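Local coordinates for polyporopepsin (Irpex lacteus, PDB 1WKR), which cleaves proteins as a fungal aspartic endopeptidase of broad specificity that clots milk, and is held here in complex with the inhibitor pepstatin, at residues Thr25-Leu30 against Lys44-Thr49; Thr71-Thr76 against Ile89-Arg94; Asn141-Ser146 against Leu160-Thr165; Leu243-Ala248 against Val289-Gly294; Ala251-Leu256 against Leu267-Gln272. All coordinates share one frame; numbering follows the deposited sequence.

Interaction 1: Thr25-Leu30 against Lys44-Thr49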
# COMPACT_ATOMS: atom_id res chain seq x y z
N THR A 25 6.58 -11.63 20.90
CA THR A 25 7.24 -12.28 19.76
C THR A 25 7.14 -11.29 18.60
O THR A 25 6.11 -10.67 18.40
CB THR A 25 6.51 -13.61 19.43
OG1 THR A 25 6.81 -14.53 20.52
CG2 THR A 25 7.05 -14.26 18.16
N THR A 26 8.21 -11.18 17.81
CA THR A 26 8.18 -10.33 16.64
C THR A 26 7.72 -11.03 15.40
O THR A 26 8.16 -12.16 15.08
CB THR A 26 9.60 -9.85 16.39
OG1 THR A 26 10.00 -9.01 17.50
CG2 THR A 26 9.65 -8.89 15.15
N TYR A 27 6.82 -10.38 14.65
CA TYR A 27 6.32 -10.87 13.39
C TYR A 27 6.60 -9.78 12.35
O TYR A 27 6.53 -8.57 12.64
CB TYR A 27 4.80 -11.10 13.45
CG TYR A 27 4.43 -12.13 14.53
CD1 TYR A 27 4.33 -11.74 15.85
CD2 TYR A 27 4.23 -13.45 14.20
CE1 TYR A 27 4.00 -12.64 16.85
CE2 TYR A 27 3.88 -14.42 15.23
CZ TYR A 27 3.79 -13.93 16.47
OH TYR A 27 3.43 -14.86 17.51
N SER A 28 6.84 -10.18 11.09
CA SER A 28 7.10 -9.20 10.01
C SER A 28 5.80 -9.08 9.22
O SER A 28 5.42 -9.99 8.50
CB SER A 28 8.25 -9.71 9.20
OG SER A 28 8.54 -8.74 8.20
N LEU A 29 5.09 -7.96 9.39
CA LEU A 29 3.78 -7.78 8.82
C LEU A 29 3.82 -6.83 7.66
O LEU A 29 4.47 -5.77 7.69
CB LEU A 29 2.79 -7.26 9.86
CG LEU A 29 2.60 -8.19 11.11
CD1 LEU A 29 1.39 -7.72 11.87
CD2 LEU A 29 2.35 -9.67 10.70
N LEU A 30 3.06 -7.17 6.60
CA LEU A 30 3.00 -6.40 5.37
C LEU A 30 2.18 -5.13 5.59
O LEU A 30 1.04 -5.19 6.06
CB LEU A 30 2.39 -7.30 4.31
CG LEU A 30 2.41 -6.81 2.84
CD1 LEU A 30 2.38 -8.00 1.88
CD2 LEU A 30 1.22 -5.88 2.53
N LYS A 44 5.55 -17.73 11.08
CA LYS A 44 5.70 -18.09 12.52
C LYS A 44 4.34 -18.43 13.09
O LYS A 44 3.31 -17.76 12.89
CB LYS A 44 6.21 -16.89 13.27
CG LYS A 44 7.62 -16.49 12.86
CD LYS A 44 8.01 -15.13 13.58
CE LYS A 44 9.39 -14.66 13.39
NZ LYS A 44 10.06 -14.20 14.51
N SER A 45 4.28 -19.46 13.97
CA SER A 45 3.09 -19.79 14.72
C SER A 45 2.81 -18.62 15.72
O SER A 45 3.72 -18.02 16.25
CB SER A 45 3.32 -21.06 15.52
OG SER A 45 3.61 -22.13 14.65
N TYR A 46 1.52 -18.48 15.98
CA TYR A 46 1.08 -17.51 17.01
C TYR A 46 1.55 -18.00 18.38
O TYR A 46 1.12 -19.06 18.85
CB TYR A 46 -0.42 -17.41 17.00
CG TYR A 46 -1.06 -16.45 17.97
CD1 TYR A 46 -0.44 -15.25 18.34
CD2 TYR A 46 -2.32 -16.73 18.49
CE1 TYR A 46 -1.06 -14.38 19.23
CE2 TYR A 46 -2.93 -15.85 19.36
CZ TYR A 46 -2.31 -14.72 19.70
OH TYR A 46 -3.01 -13.85 20.56
N VAL A 47 2.36 -17.20 19.03
CA VAL A 47 2.86 -17.52 20.41
C VAL A 47 1.90 -16.90 21.38
O VAL A 47 1.78 -15.63 21.48
CB VAL A 47 4.23 -17.00 20.57
CG1 VAL A 47 4.71 -17.34 22.01
CG2 VAL A 47 5.17 -17.70 19.53
N LYS A 48 1.15 -17.69 22.13
CA LYS A 48 0.10 -17.23 23.03
C LYS A 48 0.69 -16.97 24.40
O LYS A 48 1.31 -17.84 25.06
CB LYS A 48 -0.99 -18.29 23.14
CG LYS A 48 -1.72 -18.39 21.79
CD LYS A 48 -2.90 -19.41 21.93
CE LYS A 48 -3.66 -19.54 20.59
NZ LYS A 48 -4.78 -20.53 20.75
N THR A 49 0.55 -15.75 24.89
CA THR A 49 1.01 -15.33 26.19
C THR A 49 -0.17 -14.87 26.97
O THR A 49 -1.32 -14.93 26.58
CB THR A 49 2.03 -14.18 26.07
OG1 THR A 49 1.36 -13.00 25.51
CG2 THR A 49 3.18 -14.55 25.16
O HOH W 1 2.62 -13.61 19.85

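Interaction 2: Thr71-Thr76 against Ile89-Arg94. With SO4 (sulfate ion), chain D; SO4 (sulfate ion), chain F.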
# COMPACT_ATOMS: atom_id res chain seq x y z
N THR A 71 -9.01 -17.42 13.12
CA THR A 71 -9.76 -17.10 14.37
C THR A 71 -9.26 -15.72 14.85
O THR A 71 -8.07 -15.42 14.72
CB THR A 71 -9.39 -18.14 15.43
OG1 THR A 71 -10.03 -19.39 15.01
CG2 THR A 71 -9.92 -17.84 16.79
N GLU A 72 -10.21 -14.94 15.36
CA GLU A 72 -9.90 -13.59 15.90
C GLU A 72 -9.54 -13.67 17.35
O GLU A 72 -10.30 -14.33 18.16
CB GLU A 72 -11.05 -12.66 15.64
CG GLU A 72 -10.74 -11.18 15.78
CD GLU A 72 -9.90 -10.64 14.62
OE1 GLU A 72 -9.68 -11.28 13.59
OE2 GLU A 72 -9.48 -9.40 14.72
N TYR A 73 -8.53 -13.00 17.80
CA TYR A 73 -8.07 -12.87 19.19
C TYR A 73 -7.94 -11.42 19.53
O TYR A 73 -7.89 -10.57 18.65
CB TYR A 73 -6.71 -13.53 19.34
CG TYR A 73 -6.67 -15.02 19.21
CD1 TYR A 73 -6.66 -15.63 17.98
CD2 TYR A 73 -6.72 -15.85 20.35
CE1 TYR A 73 -6.63 -17.02 17.84
CE2 TYR A 73 -6.70 -17.27 20.22
CZ TYR A 73 -6.65 -17.78 18.96
OH TYR A 73 -6.66 -19.17 18.87
N THR A 74 -7.78 -11.08 20.83
CA THR A 74 -7.21 -9.82 21.23
C THR A 74 -5.84 -10.06 21.82
O THR A 74 -5.59 -11.14 22.45
CB THR A 74 -8.09 -8.97 22.08
OG1 THR A 74 -8.34 -9.70 23.33
CG2 THR A 74 -9.42 -8.66 21.48
N ASP A 75 -4.94 -9.12 21.70
CA ASP A 75 -3.60 -9.27 22.24
C ASP A 75 -2.92 -7.90 22.30
O ASP A 75 -3.46 -6.89 21.75
CB ASP A 75 -2.77 -10.24 21.36
CG ASP A 75 -1.77 -11.04 22.19
OD1 ASP A 75 -1.20 -10.52 23.14
OD2 ASP A 75 -1.44 -12.18 21.78
N THR A 76 -1.80 -7.81 22.96
CA THR A 76 -1.02 -6.56 23.04
C THR A 76 -0.13 -6.52 21.83
O THR A 76 0.67 -7.43 21.56
CB THR A 76 -0.20 -6.55 24.31
OG1 THR A 76 -1.14 -6.44 25.39
CG2 THR A 76 0.71 -5.32 24.39
N ILE A 89 -6.82 -8.96 16.54
CA ILE A 89 -6.00 -9.50 15.45
C ILE A 89 -6.58 -10.79 14.94
O ILE A 89 -7.18 -11.60 15.71
CB ILE A 89 -4.53 -9.70 15.89
CG1 ILE A 89 -4.40 -10.73 17.05
CG2 ILE A 89 -3.92 -8.36 16.30
CD1 ILE A 89 -3.01 -11.15 17.28
N GLY A 90 -6.34 -11.11 13.70
CA GLY A 90 -6.58 -12.44 13.15
C GLY A 90 -5.36 -13.32 13.25
O GLY A 90 -4.22 -12.89 13.23
N VAL A 91 -5.66 -14.63 13.37
CA VAL A 91 -4.62 -15.66 13.40
C VAL A 91 -5.01 -16.71 12.35
O VAL A 91 -6.02 -17.38 12.51
CB VAL A 91 -4.46 -16.26 14.81
CG1 VAL A 91 -3.45 -17.41 14.76
CG2 VAL A 91 -3.96 -15.17 15.75
N ALA A 92 -4.21 -16.78 11.32
CA ALA A 92 -4.63 -17.59 10.14
C ALA A 92 -4.40 -19.08 10.38
O ALA A 92 -3.30 -19.48 10.86
CB ALA A 92 -3.77 -17.16 8.92
N SER A 93 -5.40 -19.85 10.03
CA SER A 93 -5.23 -21.37 9.84
C SER A 93 -5.14 -21.69 8.38
O SER A 93 -4.72 -22.80 8.06
CB SER A 93 -6.35 -22.08 10.49
OG SER A 93 -7.59 -21.70 9.99
N ARG A 94 -5.58 -20.79 7.51
CA ARG A 94 -5.42 -20.95 6.03
C ARG A 94 -4.85 -19.62 5.51
O ARG A 94 -5.36 -18.59 5.89
CB ARG A 94 -6.82 -21.24 5.35
CG ARG A 94 -7.51 -22.58 5.77
CD ARG A 94 -6.62 -23.77 5.56
NE ARG A 94 -7.18 -25.01 6.12
CZ ARG A 94 -6.28 -25.82 6.96
NH1 ARG A 94 -4.83 -25.65 6.94
NH2 ARG A 94 -6.72 -26.80 7.67
S SO4 D . -9.46 -22.08 12.90
O1 SO4 D . -8.60 -23.09 13.89
O2 SO4 D . -8.80 -20.75 13.08
O3 SO4 D . -9.29 -22.55 11.58
O4 SO4 D . -10.82 -22.00 13.29
S SO4 F . -3.08 -23.33 3.53
O1 SO4 F . -1.86 -23.55 2.53
O2 SO4 F . -4.21 -22.73 3.06
O3 SO4 F . -3.41 -24.70 4.16
O4 SO4 F . -2.50 -22.37 4.62

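Interaction 3: Asn141-Ser146 against Leu160-Thr165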
# COMPACT_ATOMS: atom_id res chain seq x y z
N ASN A 141 -5.71 11.15 14.64
CA ASN A 141 -5.91 9.81 14.08
C ASN A 141 -5.45 9.80 12.66
O ASN A 141 -6.17 10.13 11.70
CB ASN A 141 -7.38 9.40 14.24
CG ASN A 141 -7.59 7.94 13.98
OD1 ASN A 141 -6.72 7.25 13.44
ND2 ASN A 141 -8.79 7.43 14.35
N LEU A 142 -4.14 9.50 12.48
CA LEU A 142 -3.43 9.67 11.22
C LEU A 142 -2.27 8.72 11.17
O LEU A 142 -1.62 8.46 12.17
CB LEU A 142 -3.03 11.13 11.18
CG LEU A 142 -2.12 11.66 10.07
CD1 LEU A 142 -2.41 13.14 9.84
CD2 LEU A 142 -0.64 11.34 10.36
N LEU A 143 -1.94 8.30 9.93
CA LEU A 143 -0.74 7.53 9.62
C LEU A 143 -0.08 8.20 8.45
O LEU A 143 -0.74 8.49 7.47
CB LEU A 143 -1.15 6.07 9.24
CG LEU A 143 -0.00 5.26 8.61
CD1 LEU A 143 1.15 5.00 9.54
CD2 LEU A 143 -0.57 3.92 8.12
N ALA A 144 1.24 8.38 8.47
CA ALA A 144 2.00 8.93 7.34
C ALA A 144 3.06 7.95 6.96
O ALA A 144 3.78 7.37 7.83
CB ALA A 144 2.59 10.27 7.73
N VAL A 145 3.23 7.67 5.66
CA VAL A 145 4.08 6.60 5.16
C VAL A 145 5.13 7.16 4.24
O VAL A 145 4.83 7.84 3.24
CB VAL A 145 3.21 5.57 4.40
CG1 VAL A 145 4.11 4.51 3.76
CG2 VAL A 145 2.20 4.94 5.31
N SER A 146 6.39 6.80 4.53
CA SER A 146 7.54 7.05 3.67
C SER A 146 8.04 5.77 3.06
O SER A 146 8.50 4.85 3.80
CB SER A 146 8.64 7.72 4.47
OG SER A 146 9.84 7.81 3.71
N LEU A 160 6.88 4.34 8.93
CA LEU A 160 5.47 4.66 9.31
C LEU A 160 5.51 5.61 10.46
O LEU A 160 6.22 5.33 11.45
CB LEU A 160 4.68 3.42 9.70
CG LEU A 160 4.12 2.61 8.52
CD1 LEU A 160 4.98 2.30 7.41
CD2 LEU A 160 3.27 1.44 9.11
N THR A 161 4.72 6.66 10.43
CA THR A 161 4.60 7.59 11.59
C THR A 161 3.12 7.64 11.94
O THR A 161 2.26 7.99 11.12
CB THR A 161 5.10 8.99 11.30
OG1 THR A 161 6.48 8.90 10.81
CG2 THR A 161 5.12 9.83 12.53
N PHE A 162 2.82 7.28 13.17
CA PHE A 162 1.44 7.32 13.69
C PHE A 162 1.25 8.62 14.49
O PHE A 162 1.98 8.88 15.46
CB PHE A 162 1.20 6.13 14.62
CG PHE A 162 1.18 4.80 13.86
CD1 PHE A 162 -0.03 4.36 13.29
CD2 PHE A 162 2.32 4.05 13.68
CE1 PHE A 162 -0.09 3.13 12.63
CE2 PHE A 162 2.23 2.85 12.93
CZ PHE A 162 1.05 2.40 12.43
N GLY A 163 0.30 9.41 14.06
CA GLY A 163 -0.10 10.60 14.82
C GLY A 163 0.55 11.89 14.36
O GLY A 163 0.23 12.93 14.96
N ALA A 164 1.43 11.85 13.36
CA ALA A 164 2.13 13.06 12.88
C ALA A 164 2.74 12.73 11.53
O ALA A 164 2.83 11.58 11.12
CB ALA A 164 3.25 13.42 13.84
N THR A 165 3.19 13.76 10.85
CA THR A 165 4.02 13.66 9.67
C THR A 165 5.46 13.88 10.01
O THR A 165 5.78 14.44 11.15
CB THR A 165 3.61 14.65 8.57
OG1 THR A 165 3.72 16.02 9.12
CG2 THR A 165 2.19 14.50 8.13
O HOH W 2 6.26 9.09 8.06

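Interaction 4: Leu243-Ala248 against Val289-Gly294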
# COMPACT_ATOMS: atom_id res chain seq x y z
N LEU A 243 4.95 -4.99 -18.73
CA LEU A 243 5.24 -4.41 -20.05
C LEU A 243 6.72 -4.23 -20.20
O LEU A 243 7.43 -4.02 -19.21
CB LEU A 243 4.58 -3.07 -20.13
CG LEU A 243 3.06 -3.05 -20.26
CD1 LEU A 243 2.51 -1.62 -20.16
CD2 LEU A 243 2.58 -3.73 -21.53
N ARG A 244 7.23 -4.30 -21.42
CA ARG A 244 8.63 -4.09 -21.72
C ARG A 244 8.78 -2.99 -22.78
O ARG A 244 8.00 -2.89 -23.70
CB ARG A 244 9.32 -5.36 -22.20
CG ARG A 244 10.82 -5.28 -22.41
CD ARG A 244 11.53 -6.62 -22.97
NE ARG A 244 12.98 -6.27 -23.45
CZ ARG A 244 14.07 -6.76 -22.96
NH1 ARG A 244 14.14 -7.77 -22.04
NH2 ARG A 244 15.22 -6.21 -23.32
N LEU A 245 9.86 -2.20 -22.62
CA LEU A 245 10.26 -1.20 -23.61
C LEU A 245 11.67 -1.60 -24.15
O LEU A 245 12.48 -2.10 -23.46
CB LEU A 245 10.43 0.20 -22.92
CG LEU A 245 9.16 0.80 -22.35
CD1 LEU A 245 9.51 2.19 -21.79
CD2 LEU A 245 8.09 0.90 -23.43
N THR A 246 11.85 -1.21 -25.43
CA THR A 246 13.22 -1.22 -25.97
C THR A 246 14.04 -0.08 -25.39
O THR A 246 13.55 0.85 -24.75
CB THR A 246 13.17 -1.03 -27.50
OG1 THR A 246 12.64 0.27 -27.80
CG2 THR A 246 12.32 -2.12 -28.19
N THR A 247 15.34 -0.13 -25.68
CA THR A 247 16.24 0.95 -25.28
C THR A 247 15.75 2.29 -25.84
O THR A 247 15.67 3.29 -25.07
CB THR A 247 17.66 0.60 -25.89
OG1 THR A 247 18.13 -0.49 -25.13
CG2 THR A 247 18.64 1.76 -25.69
N ALA A 248 15.41 2.37 -27.08
CA ALA A 248 14.95 3.60 -27.64
C ALA A 248 13.67 4.08 -27.02
O ALA A 248 13.42 5.25 -26.77
CB ALA A 248 14.76 3.46 -29.18
N VAL A 289 14.28 -3.16 -19.83
CA VAL A 289 13.37 -2.19 -19.16
C VAL A 289 11.94 -2.78 -19.05
O VAL A 289 11.29 -3.00 -20.08
CB VAL A 289 13.30 -0.91 -19.98
CG1 VAL A 289 12.31 0.07 -19.32
CG2 VAL A 289 14.69 -0.26 -20.00
N TYR A 290 11.48 -2.97 -17.81
CA TYR A 290 10.12 -3.46 -17.56
C TYR A 290 9.38 -2.38 -16.79
O TYR A 290 9.94 -1.68 -15.92
CB TYR A 290 10.13 -4.78 -16.71
CG TYR A 290 10.96 -5.84 -17.39
CD1 TYR A 290 10.51 -6.53 -18.46
CD2 TYR A 290 12.23 -6.13 -16.91
CE1 TYR A 290 11.30 -7.55 -19.14
CE2 TYR A 290 13.01 -7.16 -17.52
CZ TYR A 290 12.48 -7.76 -18.55
OH TYR A 290 13.34 -8.78 -19.18
N LEU A 291 8.11 -2.21 -17.07
CA LEU A 291 7.29 -1.13 -16.52
C LEU A 291 6.48 -1.57 -15.36
O LEU A 291 5.98 -2.72 -15.29
CB LEU A 291 6.42 -0.51 -17.57
CG LEU A 291 7.11 -0.07 -18.87
CD1 LEU A 291 6.14 0.62 -19.80
CD2 LEU A 291 8.32 0.82 -18.54
N ILE A 292 6.26 -0.65 -14.41
CA ILE A 292 5.46 -0.94 -13.21
C ILE A 292 4.05 -0.40 -13.28
O ILE A 292 3.31 -0.55 -12.32
CB ILE A 292 6.20 -0.58 -11.89
CG1 ILE A 292 6.68 0.89 -11.83
CG2 ILE A 292 7.38 -1.52 -11.71
CD1 ILE A 292 5.56 1.90 -11.86
N VAL A 293 3.67 0.18 -14.40
CA VAL A 293 2.27 0.51 -14.69
C VAL A 293 1.61 -0.71 -15.22
O VAL A 293 2.09 -1.29 -16.23
CB VAL A 293 2.17 1.71 -15.66
CG1 VAL A 293 0.71 1.97 -16.03
CG2 VAL A 293 2.79 2.93 -15.03
N GLY A 294 0.56 -1.17 -14.58
CA GLY A 294 -0.16 -2.40 -14.94
C GLY A 294 -1.61 -2.24 -15.13
O GLY A 294 -2.16 -1.15 -14.87
O HOH W 3 3.62 -3.51 -16.50
O HOH W 4 14.94 -3.05 -22.75

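Interaction 5: Ala251-Leu256 against Leu267-Gln272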
# COMPACT_ATOMS: atom_id res chain seq x y z
N ALA A 251 14.36 5.60 -23.73
CA ALA A 251 14.93 6.94 -23.89
C ALA A 251 13.88 7.99 -24.18
O ALA A 251 13.97 9.13 -23.77
CB ALA A 251 15.97 6.92 -24.98
N ASN A 252 12.81 7.61 -24.90
CA ASN A 252 11.69 8.46 -25.25
C ASN A 252 10.55 8.46 -24.29
O ASN A 252 9.52 9.15 -24.50
CB ASN A 252 11.21 8.08 -26.67
CG ASN A 252 12.17 8.55 -27.72
OD1 ASN A 252 12.54 9.71 -27.78
ND2 ASN A 252 12.63 7.60 -28.49
N LEU A 253 10.62 7.69 -23.21
CA LEU A 253 9.52 7.60 -22.23
C LEU A 253 9.30 8.92 -21.54
O LEU A 253 10.25 9.50 -21.00
CB LEU A 253 9.83 6.49 -21.24
CG LEU A 253 8.73 6.17 -20.20
CD1 LEU A 253 7.43 5.71 -20.83
CD2 LEU A 253 9.22 5.13 -19.18
N GLN A 254 8.08 9.40 -21.57
CA GLN A 254 7.71 10.66 -20.88
C GLN A 254 7.14 10.38 -19.49
O GLN A 254 6.77 9.24 -19.18
CB GLN A 254 6.67 11.40 -21.74
CG GLN A 254 6.86 11.53 -23.26
CD GLN A 254 7.95 12.42 -23.33
OE1 GLN A 254 7.90 13.71 -23.15
NE2 GLN A 254 9.07 11.96 -23.84
N SER A 255 7.05 11.45 -18.69
CA SER A 255 6.40 11.35 -17.38
C SER A 255 4.93 11.08 -17.48
O SER A 255 4.26 11.48 -18.46
CB SER A 255 6.62 12.59 -16.57
OG SER A 255 8.03 12.74 -16.30
N LEU A 256 4.39 10.44 -16.47
CA LEU A 256 2.97 10.44 -16.20
C LEU A 256 2.66 11.54 -15.20
O LEU A 256 3.37 11.70 -14.18
CB LEU A 256 2.49 9.13 -15.62
CG LEU A 256 2.43 7.97 -16.55
CD1 LEU A 256 2.28 6.61 -15.83
CD2 LEU A 256 1.29 8.13 -17.58
N LEU A 267 5.23 11.44 -12.08
CA LEU A 267 5.86 10.11 -12.00
C LEU A 267 6.78 9.99 -13.24
O LEU A 267 6.34 9.82 -14.39
CB LEU A 267 4.79 9.03 -11.98
CG LEU A 267 5.29 7.63 -11.63
CD1 LEU A 267 5.64 7.50 -10.14
CD2 LEU A 267 4.25 6.58 -12.01
N THR A 268 8.08 10.13 -12.98
CA THR A 268 9.03 10.26 -14.11
C THR A 268 9.22 8.95 -14.83
O THR A 268 8.78 7.88 -14.38
CB THR A 268 10.40 10.74 -13.58
OG1 THR A 268 10.88 9.71 -12.67
CG2 THR A 268 10.33 12.08 -12.84
N ALA A 269 9.91 9.04 -15.98
CA ALA A 269 10.25 7.83 -16.73
C ALA A 269 10.94 6.82 -15.84
O ALA A 269 10.55 5.61 -15.83
CB ALA A 269 11.15 8.18 -17.91
N ASN A 270 11.93 7.21 -15.05
CA ASN A 270 12.64 6.23 -14.26
C ASN A 270 11.71 5.60 -13.18
O ASN A 270 11.83 4.41 -12.84
CB ASN A 270 13.86 6.84 -13.56
CG ASN A 270 14.73 5.78 -12.93
OD1 ASN A 270 14.75 5.60 -11.72
ND2 ASN A 270 15.53 5.10 -13.78
N ALA A 271 10.80 6.43 -12.65
CA ALA A 271 9.84 5.93 -11.65
C ALA A 271 8.88 4.93 -12.25
O ALA A 271 8.22 4.17 -11.49
CB ALA A 271 9.03 7.10 -11.10
N GLN A 272 8.71 4.89 -13.57
CA GLN A 272 7.79 3.96 -14.24
C GLN A 272 8.37 2.62 -14.50
O GLN A 272 7.67 1.76 -15.03
CB GLN A 272 7.31 4.58 -15.56
CG GLN A 272 6.30 5.73 -15.35
CD GLN A 272 6.03 6.45 -16.65
OE1 GLN A 272 5.50 5.88 -17.61
NE2 GLN A 272 6.43 7.69 -16.72
O HOH W 5 10.42 11.69 -17.10

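Interaction 1: Thr25-Leu30 against Lys44-Thr49
Lys44 and Tyr27 each carry a polar group across to the opposite segment. The ammonium of Lys44 donates to Thr26 O, with NZ 2.8 Å from that oxygen; the chain runs extended to CE and bends only at its last torsion (chi4 -135°), which brings NZ in ahead of the carbonyl. Val47 N gives an almost straight bond (171°) to Tyr27 OH, 3.0 Å away. The same hydroxyl donates to a water at 2.8 Å, and this water in turn donates to Val47 O at 2.7 Å. The phenol is thus tied to both backbone groups of Val47, one directly and one through solvent, while Ser45 O lies at the ring edge, in its plane. A phenylalanine in place of Tyr27 would keep the ring but would probably leave Val47 N and the bridging water without their shared mate.

Around these bonds the packing is modest. Lys44 and Tyr27 run at a slant to each other, with Lys44 CB 3.9 Å from Tyr27 CE2. Thr25 and Val47 meet at about a right angle, with Thr25 OG1 3.6 Å from Val47 CB. Tyr46 presents CD1 to the Tyr27 hydroxyl, but its own hydroxyl bonds to Asp75 and Ser52. Asp102 ties the two segments together as well, its two carboxylate oxygens taking Ser28 N and Lys44 N. The contact pins an irregular surface loop, between strands 39-40 and 53-55, to strand 25-32, which in this pepsin-like fold leads to the catalytic Asp32 of the N-terminal lobe.

Interaction 2: Thr71-Thr76 against Ile89-Arg94
Thr71, paired with Val91 across the contact, has its hydroxyl gripped twice: OG1 donates to O2 of a sulfate ion, probably from the crystallisation liquor, at 2.7 Å, and also bonds to Lys58 NZ. The two segments form the ladder of an antiparallel beta hairpin, strands 67-79 and 82-96: Tyr73 pairs with Ile89 and Thr71 with Val91 in hydrogen-bonded pairs, and Glu72 with Gly90 in a non-hydrogen-bonded one. Tyr73 N donates to Ile89 O at 2.9 Å along a nearly straight path (173°), and Glu72 CA makes a C-H...O contact with the same oxygen at 3.4 Å.

Glu72 leaves with CG anti to the backbone N, then bends at CB-CG (chi2 73°), which folds its carboxylate back over the peptide of Ile89 and Gly90. Its CD comes 3.1 Å from Ile89 O, and OE1 lies 3.3 Å from Gly90 CA, an approach eased by the missing side chain. No bond joins the carboxylate to these backbone atoms; its OE2 bonds instead to Ser88 OG. The carbonyl oxygen so close to the acid would probably raise its pKa.

Beyond the ladder, Ser93 and Arg94 both face Ser69, a classic beta bulge, and the chain turns a corner. On the other side of the hairpin, Ile89 CD1 reaches Asp75 CB at 4.2 Å; the Asp75 carboxylate is held by Tyr46 and Thr51. Tyr46 also meets the Tyr73 ring edge-to-face, and Lys48 bonds to the Tyr73 hydroxyl. Val91 packs obliquely on the same ring, its CG2 3.5 Å from Tyr73 CD1.

Interaction 3: Asn141-Ser146 against Leu160-Thr165
Leu143 lays a methyl on the Phe162 ring, a CH-pi contact with CD1 3.9 Å from the ring centroid and only 13° off the normal. The two strands, 142-146 and 155-162, form an antiparallel hairpin within the six-stranded sheet that joins the lobes of pepsin-like proteases. Both side chains rise from the same face of the hairpin and run alongside each other. With CG anti to the backbone N (chi1 168°), the second torsion of Leu143 (chi2 66°) turns CD1 toward the neighbouring strand, into the hollow between the ring and Leu160 CB, 3.9 Å from Leu143 CD1. One methyl thus fills the notch between two neighbours, and Val145 CG1 flanks Leu160 CD1 beyond. An alanine in place of Phe162 would probably open a gap beneath that methyl and strip cover from Thr129 and Leu132 of helix 128-134.

Beneath the side chains, Ala144 and Thr161 exchange backbone bonds, and Gly163 N donates to Leu142 O. The side chain of Leu143 is about 9 Å from that of the catalytic Asp32. On the opposite face the chain after Gly163 curls back under the sheet. There Ala164 O, buried without a polar partner, sits 3.6 Å from both Leu142 CD2 and Ala144 CB.

Interaction 4: Leu243-Ala248 against Val289-Gly294
Arg244 and Tyr290 run past each other at a slant, the guanidinium plane standing 88° from the ring plane. Arg244 sends CG anti to its amide N (chi1 -174°) and stays extended to NE, which lays CD 3.9 Å from Tyr290 CE1 and carries NH1 to 3.1 Å from Tyr290 OH. That hydroxyl is anchored elsewhere, by Ser285 N.

On the opposite face Leu245 and Leu291 cross at about a right angle, with Leu245 CD1 3.7 Å from Leu291 CD2. Leu291 CD1 sits between Leu245 CG and Leu243 CB, the latter 4.0 Å from it, while Val289 CG1 backs onto Leu245 CB. Two backbone bonds set this spacing: Leu291 N donates to Leu243 O at 2.9 Å, and Leu245 N to Val289 O at 3.0 Å. Past the ladder one water accepts from Leu243 N and donates to Leu291 O and Val293 O, bridging the strands where they part.

The short strand 243-245 thus lies between strands 235-236 and 289-295 in its sheet. Helix 222-232 closes over the leucine face, Leu243 meeting Phe225 and Lys229, Leu291 and Val293 meeting Tyr228, while Thr246 caps the helix 247-251 that follows.

Interaction 5: Ala251-Leu256 against Leu267-Gln272
Backbone bonds first join Leu256 and Leu267, an antiparallel hydrogen-bonded pair: Leu256 N donates to Leu267 O at 2.9 Å and Leu267 N to Leu256 O at 2.8 Å. Ser255 CA adds a longer C-H...O contact to Leu267 O.

Side-chain bonds centre on the amide of Gln272. One N-H of its NE2 goes to Gln254 O at 2.9 Å, with that oxygen close to the amide plane; the other is probably shared between Leu267 O, 3.2 Å from NE2 and met from above the carbonyl plane, and, weakly, Thr268 O. Leu267 O therefore accepts from both Leu256 N and Gln272 NE2. The amide's other end is fixed too, since OE1 bonds to Tyr228 OH, so its rotation is settled from both sides. One water donates to Ser255 OG at 2.7 Å and accepts from Ala269 N at 2.9 Å; Ser255 OG also bonds to Glu266.

Apolar packing fills the rest. Leu253, its CG anti to the backbone N (chi1 -175°), puts CD2 3.8 Å from Ala269 CB. Leu256 runs at a slant to Gln272, its CD1 3.8 Å from Gln272 OE1, and helps to bury the amide together with Leu253 CD1.

Thr268 OG1 accepts from Ala271 N, an ST motif that opens the 3-10 turn 270-272. The whole closes the open end of hairpin 256-260/263-267 in the C-terminal lobe of this pepsin-like fold.

Overall arrangement
The five contacts follow the bilobal fold. Interactions 1 and 2 come first along the chain, with centres about 10 Å apart in the N-terminal lobe; they touch through the side chains of Tyr46 and Lys48. Interaction 3 comes next along the chain, in the sheet linking the lobes, its centre about 23 Å from that of interaction 1 and 29 Å from that of interaction 5. Interactions 4 and 5, again about 10 Å apart, belong to the C-terminal lobe; interaction 5 is nested in the loop that interaction 4 closes, and Ile292 N bonds to Gln272 O between them. Outer contacts thus knit each lobe, while interaction 3 alone comes near both catalytic aspartates.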